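Local atomic coordinates of intergenic-region protein (PDB entry 2WJ9), a protein that probably counteracts host type I restriction enzymes, as an antirestriction protein of the ArdB family. Residues Ser145-Ala148 / Cys149-Cys153; Ile67-Trp70 / Val71-Glu74; Arg83-Glu86 / Asn87-Gly91. All coordinates share one frame; numbering follows the deposited sequence.

Interaction 1: Ser145-Ala148 / Cys149-Cys153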
loop_
_atom_site.group_PDB
_atom_site.type_symbol
_atom_site.label_atom_id
_atom_site.label_comp_id
_atom_site.label_asym_id
_atom_site.label_seq_id
_atom_site.Cartn_x
_atom_site.Cartn_y
_atom_site.Cartn_z
ATOM N N SER B 145 9.505 -3.490 -5.181
ATOM C CA SER B 145 9.001 -4.799 -4.767
ATOM C C SER B 145 10.149 -5.787 -4.527
ATOM O O SER B 145 10.163 -6.500 -3.526
ATOM C CB SER B 145 8.003 -5.355 -5.791
ATOM O OG SER B 145 8.506 -5.300 -7.117
ATOM N N HIS B 146 11.110 -5.820 -5.449
ATOM C CA HIS B 146 12.288 -6.661 -5.298
ATOM C C HIS B 146 13.066 -6.301 -4.031
ATOM O O HIS B 146 13.424 -7.164 -3.236
ATOM C CB HIS B 146 13.176 -6.546 -6.548
ATOM C CG HIS B 146 14.327 -7.500 -6.574
ATOM N ND1 HIS B 146 15.526 -7.243 -5.940
ATOM C CD2 HIS B 146 14.481 -8.692 -7.201
ATOM C CE1 HIS B 146 16.355 -8.249 -6.154
ATOM N NE2 HIS B 146 15.748 -9.140 -6.917
ATOM N N HIS B 147 13.278 -5.003 -3.815
ATOM C CA HIS B 147 14.130 -4.572 -2.713
ATOM C C HIS B 147 13.435 -4.750 -1.350
ATOM O O HIS B 147 14.093 -5.036 -0.343
ATOM C CB HIS B 147 14.565 -3.119 -2.927
ATOM C CG HIS B 147 15.825 -2.752 -2.202
ATOM N ND1 HIS B 147 17.022 -3.404 -2.408
ATOM C CD2 HIS B 147 16.075 -1.791 -1.281
ATOM C CE1 HIS B 147 17.952 -2.866 -1.639
ATOM N NE2 HIS B 147 17.403 -1.883 -0.945
ATOM N N ALA B 148 12.108 -4.609 -1.330
ATOM C CA ALA B 148 11.320 -4.925 -0.130
ATOM C C ALA B 148 11.486 -6.401 0.270
ATOM O O ALA B 148 11.653 -6.726 1.452
ATOM C CB ALA B 148 9.843 -4.595 -0.354
ATOM N N CYS B 149 11.467 -7.289 -0.716
ATOM C CA CYS B 149 11.612 -8.718 -0.438
ATOM C C CYS B 149 13.031 -9.095 0.010
ATOM O O CYS B 149 13.205 -9.997 0.829
ATOM C CB CYS B 149 11.200 -9.567 -1.637
ATOM S SG CYS B 149 9.470 -9.399 -2.091
ATOM N N ARG B 150 14.035 -8.406 -0.522
ATOM C CA ARG B 150 15.418 -8.645 -0.118
ATOM C C ARG B 150 15.707 -8.137 1.303
ATOM O O ARG B 150 16.345 -8.825 2.092
ATOM C CB ARG B 150 16.397 -8.011 -1.114
ATOM C CG ARG B 150 17.848 -8.109 -0.674
ATOM C CD ARG B 150 18.812 -7.605 -1.719
ATOM N NE ARG B 150 20.172 -7.597 -1.193
ATOM C CZ ARG B 150 21.259 -7.263 -1.886
ATOM N NH1 ARG B 150 21.164 -6.915 -3.156
ATOM N NH2 ARG B 150 22.450 -7.281 -1.306
ATOM N N THR B 151 15.251 -6.926 1.607
ATOM C CA THR B 151 15.624 -6.258 2.855
ATOM C C THR B 151 14.696 -6.557 4.030
ATOM O O THR B 151 15.083 -6.364 5.182
ATOM C CB THR B 151 15.648 -4.724 2.680
ATOM O OG1 THR B 151 14.344 -4.278 2.306
ATOM C CG2 THR B 151 16.658 -4.312 1.614
ATOM N N GLU B 152 13.480 -7.014 3.742
ATOM C CA GLU B 152 12.416 -7.132 4.754
ATOM C C GLU B 152 12.203 -5.807 5.510
ATOM O O GLU B 152 11.886 -5.801 6.702
ATOM C CB GLU B 152 12.692 -8.297 5.720
ATOM C CG GLU B 152 12.321 -9.678 5.166
ATOM C CD GLU B 152 10.821 -9.972 5.179
ATOM O OE1 GLU B 152 10.037 -9.224 5.810
ATOM O OE2 GLU B 152 10.419 -10.981 4.571
ATOM N N CYS B 153 12.364 -4.695 4.798
ATOM C CA CYS B 153 12.171 -3.358 5.361
ATOM C C CYS B 153 10.787 -2.819 4.968
ATOM O O CYS B 153 10.530 -2.517 3.801
ATOM C CB CYS B 153 13.273 -2.425 4.868
ATOM S SG CYS B 153 13.196 -0.798 5.608
#
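The C-terminal end of helix 132-151 is closed by Thr151, whose side chain folds back on His147 one turn earlier. His147 O takes two hydrogen bonds from this one residue, from Thr151 N at 3.0 Å and from Thr151 OG1 at 2.8 Å, and the two donors reach it from opposite faces of the carbonyl plane. The hydroxyl gets there because OG1 lies between the backbone N and the carbonyl carbon (chi1 61°), which also sends CG2 over the imidazole. That methyl sits 3.8 Å from the centroid of the His147 ring, displaced toward the rim on the NE2 side, in a CH-pi contact only 17° off the ring normal. NE2 itself is hydrogen-bonded to Pro68 O, so the ring is held both by its nitrogen and across a face. An ST turn then carries the chain out of the helix: Thr151 OG1 accepts from Cys153 N at 3.2 Å, while Glu152, with positive phi, still gives its N to Ala148 O at 2.9 Å. Cys153 is the N-cap of the following helix 154-168, and its sulfur carries a covalently attached beta-mercaptoethanol. On another side of the helix, SG of Cys149 lies 3.3 Å from Ser145 O and forms an interchain disulfide with Cys37 of the second subunit, where the Glu152 carboxylate binds Ser35 OG and Ala36 N.

Interaction 2: Ile67-Trp70 / Val71-Glu74; sequences IPQW and VTLE
Thr72 turns back on Gln69, and this is the tight part of the contact. Gln69 O is gripped twice by the threonine, by OG1 at 2.7 Å and by N at 3.0 Å. The two bonds differ in direction: the hydroxyl lies in the carbonyl plane, whereas the amide stands 51° out of it. With chi1 at 75°, OG1 is placed between the backbone N and the carbonyl carbon, from where it reaches Gln69 O and also meets Arg76 NE one turn on. The next bond, Leu73 N to Trp70 O at 3.2 Å, is nearly straight at the hydrogen but again comes from above the carbonyl plane. Leu73 CD1 lies 4.3 Å from Trp70 CB, and the leucine side chain continues inward onto Trp60, Phe64, Met156 and His147.

The outer side is looser. Trp70 holds its indole over the start of the next residue, and Val71 CB lies over the rim of one face, 4.0 Å from Trp70 CE3, while the Val71 side chain itself is exposed. Apart from this the indole leans on Trp60 and Pro61 of helix 59-64, with a molecule of 2-methyl-2,4-pentanediol, probably from the crystallisation liquor, close by. A type II beta turn from Ile67 to Trp70, with Gln69 at positive phi, overlaps these short i to i+3 bonds and runs on into them, an arrangement characteristic of consecutive turns leading into a helix, here helix 73-84.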
loop_
_atom_site.group_PDB
_atom_site.type_symbol
_atom_site.label_atom_id
_atom_site.label_comp_id
_atom_site.label_asym_id
_atom_site.label_seq_id
_atom_site.Cartn_x
_atom_site.Cartn_y
_atom_site.Cartn_z
ATOM N N ILE B 67 15.847 2.935 4.610
ATOM C CA ILE B 67 15.882 1.650 3.912
ATOM C C ILE B 67 17.324 1.249 3.605
ATOM O O ILE B 67 18.084 2.054 3.075
ATOM C CB ILE B 67 15.071 1.721 2.585
ATOM C CG1 ILE B 67 13.593 2.056 2.873
ATOM C CG2 ILE B 67 15.210 0.405 1.784
ATOM C CD1 ILE B 67 12.816 2.573 1.648
ATOM N N PRO B 68 17.708 -0.007 3.911
ATOM C CA PRO B 68 19.075 -0.423 3.585
ATOM C C PRO B 68 19.402 -0.258 2.101
ATOM O O PRO B 68 18.567 -0.552 1.247
ATOM C CB PRO B 68 19.097 -1.904 3.986
ATOM C CG PRO B 68 18.044 -2.008 5.055
ATOM C CD PRO B 68 16.956 -1.089 4.574
ATOM N N GLN B 69 20.601 0.238 1.817
ATOM C CA GLN B 69 21.077 0.449 0.441
ATOM C C GLN B 69 20.281 1.473 -0.375
ATOM O O GLN B 69 20.206 1.370 -1.599
ATOM C CB GLN B 69 21.158 -0.882 -0.326
ATOM C CG GLN B 69 22.121 -1.871 0.280
ATOM C CD GLN B 69 22.446 -2.979 -0.682
ATOM O OE1 GLN B 69 21.853 -4.053 -0.625
ATOM N NE2 GLN B 69 23.357 -2.708 -1.604
ATOM N N TRP B 70 19.735 2.492 0.289
ATOM C CA TRP B 70 18.947 3.515 -0.415
ATOM C C TRP B 70 19.755 4.232 -1.501
ATOM O O TRP B 70 19.191 4.680 -2.492
ATOM C CB TRP B 70 18.291 4.537 0.546
ATOM C CG TRP B 70 19.227 5.260 1.462
ATOM C CD1 TRP B 70 19.469 4.965 2.773
ATOM C CD2 TRP B 70 20.035 6.415 1.157
ATOM N NE1 TRP B 70 20.390 5.840 3.293
ATOM C CE2 TRP B 70 20.753 6.742 2.327
ATOM C CE3 TRP B 70 20.231 7.194 0.010
ATOM C CZ2 TRP B 70 21.642 7.815 2.383
ATOM C CZ3 TRP B 70 21.123 8.252 0.065
ATOM C CH2 TRP B 70 21.823 8.548 1.240
ATOM N N VAL B 71 21.069 4.342 -1.325
ATOM C CA VAL B 71 21.899 5.070 -2.286
ATOM C C VAL B 71 21.992 4.301 -3.611
ATOM O O VAL B 71 22.342 4.882 -4.639
ATOM C CB VAL B 71 23.305 5.360 -1.722
ATOM C CG1 VAL B 71 24.125 4.085 -1.664
ATOM C CG2 VAL B 71 24.009 6.433 -2.555
ATOM N N THR B 72 21.661 3.009 -3.574
ATOM C CA THR B 72 21.690 2.150 -4.771
ATOM C C THR B 72 20.368 2.113 -5.549
ATOM O O THR B 72 20.308 1.545 -6.651
ATOM C CB THR B 72 22.062 0.674 -4.421
ATOM O OG1 THR B 72 20.941 0.013 -3.814
ATOM C CG2 THR B 72 23.269 0.612 -3.504
ATOM N N LEU B 73 19.306 2.692 -5.004
ATOM C CA LEU B 73 17.983 2.569 -5.641
ATOM C C LEU B 73 17.961 3.176 -7.061
ATOM O O LEU B 73 17.412 2.568 -7.995
ATOM C CB LEU B 73 16.876 3.152 -4.750
ATOM C CG LEU B 73 16.544 2.333 -3.493
ATOM C CD1 LEU B 73 15.640 3.125 -2.527
ATOM C CD2 LEU B 73 15.917 0.996 -3.856
ATOM N N GLU B 74 18.545 4.364 -7.232
ATOM C CA GLU B 74 18.558 4.999 -8.554
ATOM C C GLU B 74 19.275 4.118 -9.612
ATOM O O GLU B 74 18.698 3.840 -10.663
ATOM C CB GLU B 74 19.088 6.450 -8.500
ATOM C CG GLU B 74 19.287 7.071 -9.888
ATOM C CD GLU B 74 19.411 8.594 -9.891
ATOM O OE1 GLU B 74 20.167 9.112 -10.738
ATOM O OE2 GLU B 74 18.766 9.282 -9.065
#

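Interaction 3: Arg83-Glu86 / Asn87-Gly91. With SO4 (sulfate ion), chain H.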
loop_
_atom_site.group_PDB
_atom_site.type_symbol
_atom_site.label_atom_id
_atom_site.label_comp_id
_atom_site.label_asym_id
_atom_site.label_seq_id
_atom_site.Cartn_x
_atom_site.Cartn_y
_atom_site.Cartn_z
ATOM N N ARG B 83 16.824 -3.813 -18.509
ATOM C CA ARG B 83 16.308 -5.176 -18.708
ATOM C C ARG B 83 15.009 -5.163 -19.507
ATOM O O ARG B 83 14.799 -6.016 -20.370
ATOM C CB ARG B 83 16.038 -5.879 -17.379
ATOM C CG ARG B 83 17.256 -6.438 -16.708
ATOM C CD ARG B 83 16.905 -7.068 -15.361
ATOM N NE ARG B 83 18.095 -7.065 -14.518
ATOM C CZ ARG B 83 18.289 -6.299 -13.450
ATOM N NH1 ARG B 83 17.346 -5.471 -13.005
ATOM N NH2 ARG B 83 19.447 -6.383 -12.803
ATOM N N LEU B 84 14.143 -4.201 -19.200
ATOM C CA LEU B 84 12.807 -4.137 -19.796
ATOM C C LEU B 84 12.810 -3.588 -21.222
ATOM O O LEU B 84 11.994 -4.009 -22.040
ATOM C CB LEU B 84 11.867 -3.304 -18.922
ATOM C CG LEU B 84 11.592 -3.884 -17.528
ATOM C CD1 LEU B 84 10.735 -2.929 -16.687
ATOM C CD2 LEU B 84 10.955 -5.278 -17.628
ATOM N N CYS B 85 13.717 -2.660 -21.516
ATOM C CA CYS B 85 13.716 -1.966 -22.806
ATOM C C CYS B 85 14.112 -2.895 -23.956
ATOM O O CYS B 85 15.151 -3.543 -23.902
ATOM C CB CYS B 85 14.653 -0.758 -22.772
ATOM S SG CYS B 85 14.577 0.291 -24.257
ATOM N N GLU B 86 13.281 -2.927 -24.996
ATOM C CA GLU B 86 13.481 -3.808 -26.149
ATOM C C GLU B 86 14.620 -3.342 -27.056
ATOM O O GLU B 86 15.469 -4.146 -27.460
ATOM C CB GLU B 86 12.177 -3.906 -26.942
ATOM C CG GLU B 86 12.240 -4.741 -28.211
ATOM C CD GLU B 86 10.857 -5.035 -28.764
ATOM O OE1 GLU B 86 10.042 -5.623 -28.023
ATOM O OE2 GLU B 86 10.583 -4.674 -29.930
ATOM N N ASN B 87 14.625 -2.054 -27.392
ATOM C CA ASN B 87 15.677 -1.483 -28.244
ATOM C C ASN B 87 16.274 -0.229 -27.599
ATOM O O ASN B 87 17.084 -0.349 -26.687
ATOM C CB ASN B 87 15.157 -1.213 -29.666
ATOM C CG ASN B 87 15.124 -2.467 -30.533
ATOM O OD1 ASN B 87 16.064 -3.268 -30.532
ATOM N ND2 ASN B 87 14.047 -2.629 -31.297
ATOM N N TYR B 88 15.888 0.962 -28.056
ATOM C CA TYR B 88 16.398 2.198 -27.454
ATOM C C TYR B 88 15.287 2.958 -26.742
ATOM O O TYR B 88 14.248 3.274 -27.335
ATOM C CB TYR B 88 17.072 3.107 -28.489
ATOM C CG TYR B 88 17.649 4.360 -27.857
ATOM C CD1 TYR B 88 18.784 4.297 -27.050
ATOM C CD2 TYR B 88 17.038 5.603 -28.035
ATOM C CE1 TYR B 88 19.309 5.443 -26.451
ATOM C CE2 TYR B 88 17.557 6.756 -27.440
ATOM C CZ TYR B 88 18.693 6.666 -26.650
ATOM O OH TYR B 88 19.212 7.795 -26.053
ATOM N N CYS B 89 15.515 3.248 -25.465
ATOM C CA CYS B 89 14.558 4.001 -24.664
ATOM C C CYS B 89 15.127 5.403 -24.395
ATOM O O CYS B 89 14.709 6.369 -25.038
ATOM C CB CYS B 89 14.196 3.219 -23.397
ATOM S SG CYS B 89 13.186 1.712 -23.753
ATOM N N GLY B 90 16.093 5.516 -23.493
ATOM C CA GLY B 90 16.809 6.780 -23.304
ATOM C C GLY B 90 16.049 7.781 -22.453
ATOM O O GLY B 90 15.494 7.420 -21.416
ATOM N N GLY B 91 16.041 9.042 -22.878
ATOM C CA GLY B 91 15.319 10.101 -22.162
ATOM C C GLY B 91 16.085 10.832 -21.067
ATOM O O GLY B 91 17.206 10.464 -20.708
HETATM S S SO4 H . 19.157 -6.047 -8.934
HETATM O O1 SO4 H . 17.922 -6.699 -9.377
HETATM O O2 SO4 H . 20.098 -5.979 -10.049
HETATM O O3 SO4 H . 18.750 -4.707 -8.473
HETATM O O4 SO4 H . 19.770 -6.848 -7.863
#
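A disulfide-closed loop follows helix 73-84, the link running from Cys85 to Cys89 across three intervening residues. The two SG atoms are 2.1 Å apart and the torsion about the S-S bond is 104°, somewhat wider than a right angle. Cys85 holds its sulfur anti to its own backbone N, which turns it onto the returning chain; Cys89 answers with SG beside its backbone N. Along the way the Cys85 sulfur passes close to the carbonyl oxygen of Asn87, with SG 3.5 Å from Asn87 O. The loop begins where Cys85 leaves helical backbone angles, and the disulfide therefore ties the end of the helix to the approach to strand 93-98. Cys89 is buried and also packs on Trp117 of strand 117-121.

At the bend, the Glu86 and Asn87 side chains cross at an angle, their flat end groups nearly perpendicular, with carboxylate and amide planes 87° apart. Asn87 OD1 stands 3.2 Å from Glu86 O, two acceptors with no bond between them. Glu86, its chain extended beyond CG, carries its carboxylate to a salt bridge with Arg127, and its backbone pairs with Val118, joining the loop to the two-stranded hairpin 117-121/126-130.

Arg83, on the last turn of the helix, faces a different partner. Its chain is extended from CG to NE and brings NH2 to O2 of a sulfate ion at 2.9 Å, with an N-H...O angle of 140°; O2 lies at the edge of the guanidinium, near its plane. Arg76, two turns earlier on the same helix, binds the sulfate as well, and Trp80 makes a cation-pi contact with Arg83. The sulfate probably came from the crystallisation liquor.

Interactions 1 and 2 touch directly, their centres 11 Å apart. Besides the probable hydrogen bond from His147 to Pro68, the imidazole packs on Leu73, with His147 CD2 3.8 Å from Leu73 CD2, so the end of helix 132-151 is pinned to the turn leading into helix 73-84. Interaction 3 sits at the other end of that helix, its centre about 22 Å from the centre of interaction 2 and about 25 Å from that of interaction 1, and touches neither. Arg76 connects the three: it meets Thr72 OG1, packs against His147 and Arg150, and shares the sulfate with Arg83. Of the three, interaction 1 alone reaches the second subunit, through Cys149 and Glu152 among others.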